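Local coordinates for protein hypothetical sugar kinase (Cytophaga hutchinsonii, PDB 3R8E) that probably phosphorylates a sugar, as a putative kinase of the ROK family built on the ribonuclease H-like fold, at residues M20-D25 against K78-G83; K142-F147 against N263-G268; L133-F138 against A302-D307. One frame throughout, in Å; residues are numbered along the deposited sequence.

Interaction 1 of 3, residues M20-D25 against K78-G83; sequences MILGID and KGVGIG
Leu22 and Ile24 lie beside Val80 and Ile82 where strands 21-25 and 79-83 run parallel, side by side in the first sheet of this putative sugar kinase of ribonuclease H-like fold. Their axes come within 4.8 Å and diverge by 13°. Four backbone hydrogen bonds zip them together: Leu22 N to Gly79 O, Gly81 N to Leu22 O, Ile24 N to Gly81 O, and Gly83 N to Ile24 O, the last nearly straight (173°). Leu22 lies alongside Val80 and points the same way, its CD2 3.9 Å from Val80 CG2. Ile24 does likewise beside Ile82, CG2 to CG2 at 3.8 Å, while its other branch slants over the neighbouring valine and sets CD1 3.7 Å from Val80 CG1. On the other face Asp25 is the side chain of these paired residues; Gly23, Gly81 and Gly83 have none to put there.

Helix 59-73 covers the aliphatic face, with Phe70 on Leu22, Ile67 on Ile24 and Met63 on Ile82. Strand 30-36 pairs antiparallel with 21-25 along its other side, a hairpin of the kind that in related sugar kinases contributes to the phosphate site, probably here too. Ile21 meets helix 308-318 through Ala314, Ile317 and Met318; its CG2, anti to the backbone N (CG1 at chi1 -65°), leans over the partner strand, 3.5 Å from Gly79 O. Just before the strands, a water bridges the two segments, donating to Met20 O at 2.6 Å and accepting from Lys78 N at 2.8 Å.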
loop_
_atom_site.group_PDB
_atom_site.type_symbol
_atom_site.label_atom_id
_atom_site.label_comp_id
_atom_site.label_asym_id
_atom_site.label_seq_id
_atom_site.Cartn_x
_atom_site.Cartn_y
_atom_site.Cartn_z
HETATM N N MSE A 20 -27.786 21.881 -7.613
HETATM C CA MSE A 20 -26.702 22.382 -6.760
HETATM C C MSE A 20 -26.554 21.520 -5.504
HETATM O O MSE A 20 -27.552 21.135 -4.892
HETATM C CB MSE A 20 -26.932 23.854 -6.369
HETATM C CG MSE A 20 -27.016 24.807 -7.562
HETATM SE SE MSE A 20 -26.333 26.591 -7.166
HETATM C CE MSE A 20 -24.452 26.208 -7.322
ATOM N N ILE A 21 -25.306 21.216 -5.126
ATOM C CA ILE A 21 -24.993 20.393 -3.953
ATOM C C ILE A 21 -24.095 21.189 -2.994
ATOM O O ILE A 21 -23.203 21.909 -3.448
ATOM C CB ILE A 21 -24.328 19.053 -4.408
ATOM C CG1 ILE A 21 -25.318 18.184 -5.226
ATOM C CG2 ILE A 21 -23.762 18.252 -3.217
ATOM C CD1 ILE A 21 -24.668 17.235 -6.234
ATOM N N LEU A 22 -24.330 21.057 -1.673
ATOM C CA LEU A 22 -23.497 21.704 -0.667
ATOM C C LEU A 22 -22.315 20.797 -0.333
ATOM O O LEU A 22 -22.506 19.664 0.101
ATOM C CB LEU A 22 -24.298 22.055 0.611
ATOM C CG LEU A 22 -23.510 22.551 1.847
ATOM C CD1 LEU A 22 -22.689 23.809 1.545
ATOM C CD2 LEU A 22 -24.448 22.814 3.018
ATOM N N GLY A 23 -21.113 21.308 -0.564
ATOM C CA GLY A 23 -19.873 20.622 -0.232
ATOM C C GLY A 23 -19.264 21.287 0.982
ATOM O O GLY A 23 -19.283 22.520 1.096
ATOM N N ILE A 24 -18.784 20.475 1.927
ATOM C CA ILE A 24 -18.175 20.956 3.163
ATOM C C ILE A 24 -16.814 20.293 3.321
ATOM O O ILE A 24 -16.723 19.075 3.239
ATOM C CB ILE A 24 -19.089 20.715 4.404
ATOM C CG1 ILE A 24 -20.427 21.475 4.270
ATOM C CG2 ILE A 24 -18.373 21.110 5.705
ATOM C CD1 ILE A 24 -21.497 21.044 5.222
ATOM N N ASP A 25 -15.763 21.097 3.515
ATOM C CA ASP A 25 -14.414 20.584 3.738
ATOM C C ASP A 25 -13.965 21.016 5.138
ATOM O O ASP A 25 -13.541 22.156 5.344
ATOM C CB ASP A 25 -13.428 21.040 2.650
ATOM C CG ASP A 25 -12.038 20.433 2.779
ATOM O OD1 ASP A 25 -11.889 19.439 3.522
ATOM O OD2 ASP A 25 -11.100 20.954 2.140
ATOM N N LYS A 78 -30.582 19.427 -2.320
ATOM C CA LYS A 78 -31.097 18.124 -1.895
ATOM C C LYS A 78 -29.990 17.216 -1.340
ATOM O O LYS A 78 -30.295 16.147 -0.806
ATOM C CB LYS A 78 -31.802 17.429 -3.074
ATOM C CG LYS A 78 -33.163 18.028 -3.410
ATOM C CD LYS A 78 -33.655 17.575 -4.781
ATOM C CE LYS A 78 -35.037 18.097 -5.111
ATOM N NZ LYS A 78 -35.045 19.564 -5.362
ATOM N N GLY A 79 -28.734 17.646 -1.463
ATOM C CA GLY A 79 -27.590 16.868 -0.996
ATOM C C GLY A 79 -26.489 17.662 -0.326
ATOM O O GLY A 79 -26.188 18.791 -0.735
ATOM N N VAL A 80 -25.867 17.056 0.709
ATOM C CA VAL A 80 -24.762 17.645 1.470
ATOM C C VAL A 80 -23.658 16.597 1.654
ATOM O O VAL A 80 -23.878 15.595 2.337
ATOM C CB VAL A 80 -25.207 18.243 2.839
ATOM C CG1 VAL A 80 -24.015 18.781 3.624
ATOM C CG2 VAL A 80 -26.269 19.332 2.679
ATOM N N GLY A 81 -22.494 16.854 1.057
ATOM C CA GLY A 81 -21.314 16.001 1.175
ATOM C C GLY A 81 -20.292 16.649 2.082
ATOM O O GLY A 81 -20.017 17.843 1.941
ATOM N N ILE A 82 -19.724 15.880 3.040
ATOM C CA ILE A 82 -18.777 16.445 4.007
ATOM C C ILE A 82 -17.490 15.622 4.061
ATOM O O ILE A 82 -17.553 14.409 4.241
ATOM C CB ILE A 82 -19.404 16.582 5.432
ATOM C CG1 ILE A 82 -20.794 17.260 5.397
ATOM C CG2 ILE A 82 -18.458 17.330 6.376
ATOM C CD1 ILE A 82 -21.812 16.721 6.439
ATOM N N GLY A 83 -16.353 16.307 3.905
ATOM C CA GLY A 83 -15.018 15.714 3.994
ATOM C C GLY A 83 -14.455 15.965 5.379
ATOM O O GLY A 83 -14.573 17.078 5.895
HETATM O O HOH W 1 -28.608 18.804 -4.208
#

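Interaction 2 of 3, residues K142-F147 against N263-G268; sequences KRMQTF and NILLGG
Asn263 and Met144 cross at a slant, the selenium of this selenomethionine lying against the root of the asparagine amide, with SE 3.8 Å from Asn263 CB. With CG anti to the backbone N (chi1 -179°) the Met144 chain reaches across to the asparagine, then turns at its last torsion, which carries the methyl to meet Leu265 tip to tip; CE is 3.8 Å from Leu265 CG. Leu265 also receives Phe147, whose ring passes obliquely so that CE1 sits 3.9 Å from Leu265 CD1. The same ring has Met144 O in its plane at the edge.

These pieces line the start of two neighbouring parallel strands, 147-152 and 263-267, in the five-stranded mixed sheet of a ribonuclease H-like domain. Asn263 is hydrogen-bonded there to Ile148 through the backbone, and Asn263 O lies 3.3 Å from Phe147 CA in a CA-H...O contact, while the CB atoms of Phe147 and Asn263 approach to 3.7 Å.

The polar end of Asn263 closes back on the incoming bend: ND2 donates to Thr146 O at 3.0 Å with an N-H...O angle of 154°, the oxygen lying 15° out of the amide plane. A leucine here would probably leave Thr146 O without this donor and the bend freer to shift away from the strand. Thr146 OG1 is engaged separately with Asn163 N, and the threonine also packs on Gly170 of the second subunit. Leu265 also touches Tyr298 of strand 298-301, Leu149 of strand 147-152 and Glu135 of helix 127-138.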
loop_
_atom_site.group_PDB
_atom_site.type_symbol
_atom_site.label_atom_id
_atom_site.label_comp_id
_atom_site.label_asym_id
_atom_site.label_seq_id
_atom_site.Cartn_x
_atom_site.Cartn_y
_atom_site.Cartn_z
ATOM N N LYS A 142 -9.418 14.625 -15.276
ATOM C CA LYS A 142 -10.706 14.063 -14.893
ATOM C C LYS A 142 -10.964 12.727 -15.598
ATOM O O LYS A 142 -10.586 12.536 -16.765
ATOM C CB LYS A 142 -11.871 15.043 -15.115
ATOM C CG LYS A 142 -12.107 15.496 -16.546
ATOM C CD LYS A 142 -13.477 16.153 -16.678
ATOM C CE LYS A 142 -13.813 16.476 -18.112
ATOM N NZ LYS A 142 -15.201 16.990 -18.246
ATOM N N ARG A 143 -11.545 11.786 -14.834
ATOM C CA ARG A 143 -11.924 10.429 -15.236
ATOM C C ARG A 143 -10.709 9.488 -15.412
ATOM O O ARG A 143 -10.898 8.323 -15.776
ATOM C CB ARG A 143 -12.844 10.404 -16.477
ATOM C CG ARG A 143 -14.210 11.064 -16.261
ATOM C CD ARG A 143 -15.157 10.213 -15.429
ATOM N NE ARG A 143 -16.374 10.943 -15.073
ATOM C CZ ARG A 143 -17.406 10.413 -14.424
ATOM N NH1 ARG A 143 -17.385 9.138 -14.055
ATOM N NH2 ARG A 143 -18.471 11.153 -14.144
HETATM N N MSE A 144 -9.484 9.953 -15.075
HETATM C CA MSE A 144 -8.295 9.088 -15.027
HETATM C C MSE A 144 -8.644 8.010 -14.005
HETATM O O MSE A 144 -9.010 8.348 -12.878
HETATM C CB MSE A 144 -7.064 9.902 -14.624
HETATM C CG MSE A 144 -5.783 9.081 -14.572
HETATM SE SE MSE A 144 -4.210 10.222 -14.591
HETATM C CE MSE A 144 -4.441 11.205 -13.002
ATOM N N GLN A 145 -8.660 6.737 -14.424
ATOM C CA GLN A 145 -9.202 5.648 -13.617
ATOM C C GLN A 145 -8.383 5.253 -12.392
ATOM O O GLN A 145 -8.973 4.914 -11.363
ATOM C CB GLN A 145 -9.428 4.403 -14.488
ATOM C CG GLN A 145 -10.519 4.588 -15.556
ATOM C CD GLN A 145 -11.893 4.867 -14.987
ATOM O OE1 GLN A 145 -12.374 6.006 -14.964
ATOM N NE2 GLN A 145 -12.573 3.832 -14.552
ATOM N N THR A 146 -7.051 5.217 -12.513
ATOM C CA THR A 146 -6.201 4.737 -11.425
ATOM C C THR A 146 -5.070 5.721 -11.169
ATOM O O THR A 146 -4.185 5.876 -12.011
ATOM C CB THR A 146 -5.690 3.325 -11.775
ATOM O OG1 THR A 146 -6.826 2.490 -12.050
ATOM C CG2 THR A 146 -4.840 2.706 -10.655
ATOM N N PHE A 147 -5.103 6.390 -10.005
ATOM C CA PHE A 147 -4.069 7.360 -9.646
ATOM C C PHE A 147 -4.050 7.648 -8.166
ATOM O O PHE A 147 -5.025 7.387 -7.462
ATOM C CB PHE A 147 -4.262 8.698 -10.409
ATOM C CG PHE A 147 -5.475 9.517 -10.026
ATOM C CD1 PHE A 147 -5.395 10.486 -9.028
ATOM C CD2 PHE A 147 -6.677 9.366 -10.706
ATOM C CE1 PHE A 147 -6.511 11.257 -8.688
ATOM C CE2 PHE A 147 -7.788 10.152 -10.376
ATOM C CZ PHE A 147 -7.697 11.087 -9.362
ATOM N N ASN A 263 0.129 6.547 -11.962
ATOM C CA ASN A 263 -0.334 7.897 -12.272
ATOM C C ASN A 263 -0.323 8.651 -10.977
ATOM O O ASN A 263 -0.925 8.190 -10.006
ATOM C CB ASN A 263 -1.711 7.910 -12.913
ATOM C CG ASN A 263 -1.742 7.351 -14.302
ATOM O OD1 ASN A 263 -0.844 7.585 -15.120
ATOM N ND2 ASN A 263 -2.815 6.645 -14.606
ATOM N N ILE A 264 0.436 9.754 -10.923
ATOM C CA ILE A 264 0.593 10.525 -9.693
ATOM C C ILE A 264 0.257 11.987 -9.945
ATOM O O ILE A 264 0.820 12.605 -10.859
ATOM C CB ILE A 264 2.040 10.357 -9.139
ATOM C CG1 ILE A 264 2.352 8.883 -8.805
ATOM C CG2 ILE A 264 2.303 11.256 -7.908
ATOM C CD1 ILE A 264 3.741 8.465 -9.167
ATOM N N LEU A 265 -0.644 12.538 -9.111
ATOM C CA LEU A 265 -0.991 13.964 -9.122
ATOM C C LEU A 265 -0.453 14.582 -7.848
ATOM O O LEU A 265 -0.680 14.045 -6.761
ATOM C CB LEU A 265 -2.503 14.227 -9.248
ATOM C CG LEU A 265 -3.207 13.824 -10.553
ATOM C CD1 LEU A 265 -4.674 14.207 -10.499
ATOM C CD2 LEU A 265 -2.548 14.458 -11.790
ATOM N N LEU A 266 0.248 15.713 -7.977
ATOM C CA LEU A 266 0.850 16.386 -6.838
ATOM C C LEU A 266 0.171 17.725 -6.574
ATOM O O LEU A 266 0.131 18.586 -7.456
ATOM C CB LEU A 266 2.365 16.569 -7.069
ATOM C CG LEU A 266 3.181 15.280 -7.286
ATOM C CD1 LEU A 266 4.584 15.600 -7.727
ATOM C CD2 LEU A 266 3.215 14.400 -6.028
ATOM N N GLY A 267 -0.355 17.871 -5.358
ATOM C CA GLY A 267 -1.050 19.069 -4.885
ATOM C C GLY A 267 -0.463 19.623 -3.599
ATOM O O GLY A 267 0.596 19.174 -3.153
ATOM N N GLY A 268 -1.143 20.603 -3.008
ATOM C CA GLY A 268 -0.692 21.244 -1.773
ATOM C C GLY A 268 0.236 22.415 -2.023
ATOM O O GLY A 268 0.630 22.660 -3.163
#

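Interaction 3 of 3, residues L133-F138 against A302-D307; sequences LGEYYF and ATLEND
Helix 127-138, laid against the second sheet, meets the loop that joins strand 298-301 to helix 308-318, and Glu135 and Leu304 carry the contact. The Glu135 carboxylate accepts from Leu304 N through OE2 at 3.1 Å, on the syn side and 24° out of the carboxylate plane. A bend at chi2 (-68°) curls the carboxylate round to the loop, where it lies close to Ala302, OE2 to CB 3.4 Å. Waters widen the grip: one donates to Glu135 OE1 and accepts from Thr303 N, another donates to both Glu135 OE2 and Glu305 O. OE2 therefore takes two donors and OE1 at least one, which is likely to steady the carboxylate charge.

Leu304 comes from the opposite direction and passes the carboxylate to reach the helix backbone, with CD1 3.3 Å from Gly134 O and 4.2 Å from Phe138 CB. Leu311 of helix 308-318 touches both Phe138 and Leu304. The contact thus joins helix 127-138 to the connection between strand 298-301 and the last helix of a ribonuclease H-like alpha/beta domain.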
loop_
_atom_site.group_PDB
_atom_site.type_symbol
_atom_site.label_atom_id
_atom_site.label_comp_id
_atom_site.label_asym_id
_atom_site.label_seq_id
_atom_site.Cartn_x
_atom_site.Cartn_y
_atom_site.Cartn_z
ATOM N N LEU A 133 -11.252 12.372 -5.255
ATOM C CA LEU A 133 -12.537 12.297 -5.955
ATOM C C LEU A 133 -12.839 13.623 -6.689
ATOM O O LEU A 133 -13.388 13.599 -7.794
ATOM C CB LEU A 133 -13.660 11.930 -4.971
ATOM C CG LEU A 133 -15.004 11.516 -5.579
ATOM C CD1 LEU A 133 -14.891 10.209 -6.375
ATOM C CD2 LEU A 133 -16.057 11.374 -4.505
ATOM N N GLY A 134 -12.424 14.751 -6.101
ATOM C CA GLY A 134 -12.578 16.075 -6.704
ATOM C C GLY A 134 -11.795 16.181 -7.999
ATOM O O GLY A 134 -12.319 16.648 -9.017
ATOM N N GLU A 135 -10.537 15.707 -7.971
ATOM C CA GLU A 135 -9.650 15.685 -9.136
ATOM C C GLU A 135 -10.211 14.753 -10.199
ATOM O O GLU A 135 -10.181 15.090 -11.376
ATOM C CB GLU A 135 -8.229 15.262 -8.729
ATOM C CG GLU A 135 -7.403 16.388 -8.117
ATOM C CD GLU A 135 -6.990 17.538 -9.024
ATOM O OE1 GLU A 135 -7.061 17.395 -10.266
ATOM O OE2 GLU A 135 -6.553 18.577 -8.482
ATOM N N TYR A 136 -10.778 13.610 -9.775
ATOM C CA TYR A 136 -11.369 12.617 -10.667
ATOM C C TYR A 136 -12.573 13.187 -11.432
ATOM O O TYR A 136 -12.729 12.894 -12.614
ATOM C CB TYR A 136 -11.787 11.371 -9.860
ATOM C CG TYR A 136 -12.464 10.298 -10.689
ATOM C CD1 TYR A 136 -11.722 9.440 -11.495
ATOM C CD2 TYR A 136 -13.849 10.144 -10.671
ATOM C CE1 TYR A 136 -12.338 8.443 -12.249
ATOM C CE2 TYR A 136 -14.478 9.162 -11.434
ATOM C CZ TYR A 136 -13.718 8.317 -12.228
ATOM O OH TYR A 136 -14.330 7.341 -12.980
ATOM N N TYR A 137 -13.416 13.997 -10.777
ATOM C CA TYR A 137 -14.593 14.523 -11.473
ATOM C C TYR A 137 -14.369 15.852 -12.170
ATOM O O TYR A 137 -15.049 16.120 -13.167
ATOM C CB TYR A 137 -15.773 14.691 -10.498
ATOM C CG TYR A 137 -16.420 13.396 -10.053
ATOM C CD1 TYR A 137 -16.760 12.408 -10.976
ATOM C CD2 TYR A 137 -16.766 13.190 -8.722
ATOM C CE1 TYR A 137 -17.369 11.220 -10.575
ATOM C CE2 TYR A 137 -17.386 12.010 -8.310
ATOM C CZ TYR A 137 -17.683 11.026 -9.240
ATOM O OH TYR A 137 -18.287 9.860 -8.834
ATOM N N PHE A 138 -13.481 16.717 -11.636
ATOM C CA PHE A 138 -13.389 18.081 -12.161
ATOM C C PHE A 138 -11.995 18.583 -12.560
ATOM O O PHE A 138 -11.905 19.665 -13.150
ATOM C CB PHE A 138 -13.966 19.052 -11.111
ATOM C CG PHE A 138 -15.322 18.678 -10.552
ATOM C CD1 PHE A 138 -16.476 18.833 -11.313
ATOM C CD2 PHE A 138 -15.445 18.172 -9.262
ATOM C CE1 PHE A 138 -17.732 18.505 -10.786
ATOM C CE2 PHE A 138 -16.699 17.840 -8.738
ATOM C CZ PHE A 138 -17.833 18.005 -9.504
ATOM N N ALA A 302 -1.652 18.671 -9.647
ATOM C CA ALA A 302 -3.068 18.744 -9.277
ATOM C C ALA A 302 -3.477 20.204 -9.422
ATOM O O ALA A 302 -2.902 21.062 -8.749
ATOM C CB ALA A 302 -3.272 18.252 -7.855
ATOM N N THR A 303 -4.379 20.506 -10.362
ATOM C CA THR A 303 -4.723 21.901 -10.682
ATOM C C THR A 303 -5.887 22.469 -9.866
ATOM O O THR A 303 -6.069 23.689 -9.870
ATOM C CB THR A 303 -5.019 22.058 -12.178
ATOM O OG1 THR A 303 -6.235 21.378 -12.500
ATOM C CG2 THR A 303 -3.867 21.568 -13.066
ATOM N N LEU A 304 -6.663 21.622 -9.160
ATOM C CA LEU A 304 -7.794 22.125 -8.368
ATOM C C LEU A 304 -7.341 22.805 -7.080
ATOM O O LEU A 304 -8.114 23.564 -6.484
ATOM C CB LEU A 304 -8.796 21.015 -8.050
ATOM C CG LEU A 304 -9.523 20.387 -9.244
ATOM C CD1 LEU A 304 -10.449 19.325 -8.770
ATOM C CD2 LEU A 304 -10.321 21.426 -10.051
ATOM N N GLU A 305 -6.088 22.531 -6.653
ATOM C CA GLU A 305 -5.447 23.086 -5.457
ATOM C C GLU A 305 -6.317 22.826 -4.211
ATOM O O GLU A 305 -6.818 21.705 -4.064
ATOM C CB GLU A 305 -5.112 24.583 -5.650
ATOM C CG GLU A 305 -4.020 24.820 -6.684
ATOM C CD GLU A 305 -3.806 26.264 -7.091
ATOM O OE1 GLU A 305 -3.456 27.088 -6.215
ATOM O OE2 GLU A 305 -3.949 26.564 -8.299
ATOM N N ASN A 306 -6.523 23.843 -3.345
ATOM C CA ASN A 306 -7.287 23.740 -2.094
ATOM C C ASN A 306 -8.811 23.543 -2.287
ATOM O O ASN A 306 -9.514 23.344 -1.297
ATOM C CB ASN A 306 -7.037 24.972 -1.225
ATOM C CG ASN A 306 -5.708 24.936 -0.517
ATOM O OD1 ASN A 306 -4.681 25.376 -1.044
ATOM N ND2 ASN A 306 -5.697 24.401 0.694
ATOM N N ASP A 307 -9.317 23.581 -3.532
ATOM C CA ASP A 307 -10.748 23.397 -3.795
ATOM C C ASP A 307 -11.143 21.915 -3.979
ATOM O O ASP A 307 -12.326 21.589 -3.875
ATOM C CB ASP A 307 -11.168 24.198 -5.033
ATOM C CG ASP A 307 -11.234 25.702 -4.813
ATOM O OD1 ASP A 307 -11.603 26.127 -3.692
ATOM O OD2 ASP A 307 -10.985 26.451 -5.778
HETATM O O HOH W 2 -5.865 18.750 -12.174
HETATM O O HOH W 3 -5.926 19.255 -5.939
#

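Overall arrangement
Interaction 1 comes first along the chain and lies in the first sheet; interactions 2 and 3 follow, with 2 nested inside the loop closed by 3. The centres of 2 and 3 are 9 Å apart and their segments touch through two probable hydrogen bonds: Arg143 N meets Tyr136 O near the helix exit, and Leu266 O meets Ala302 N just beyond the end of strand 298-301. The centre of interaction 1 is about 15 Å from that of 3 and 22 Å from that of 2. Helix 308-318 touches Ile21 of interaction 1 and Phe138 and Leu304 of interaction 3, so this helix is shared by the surroundings of both contacts.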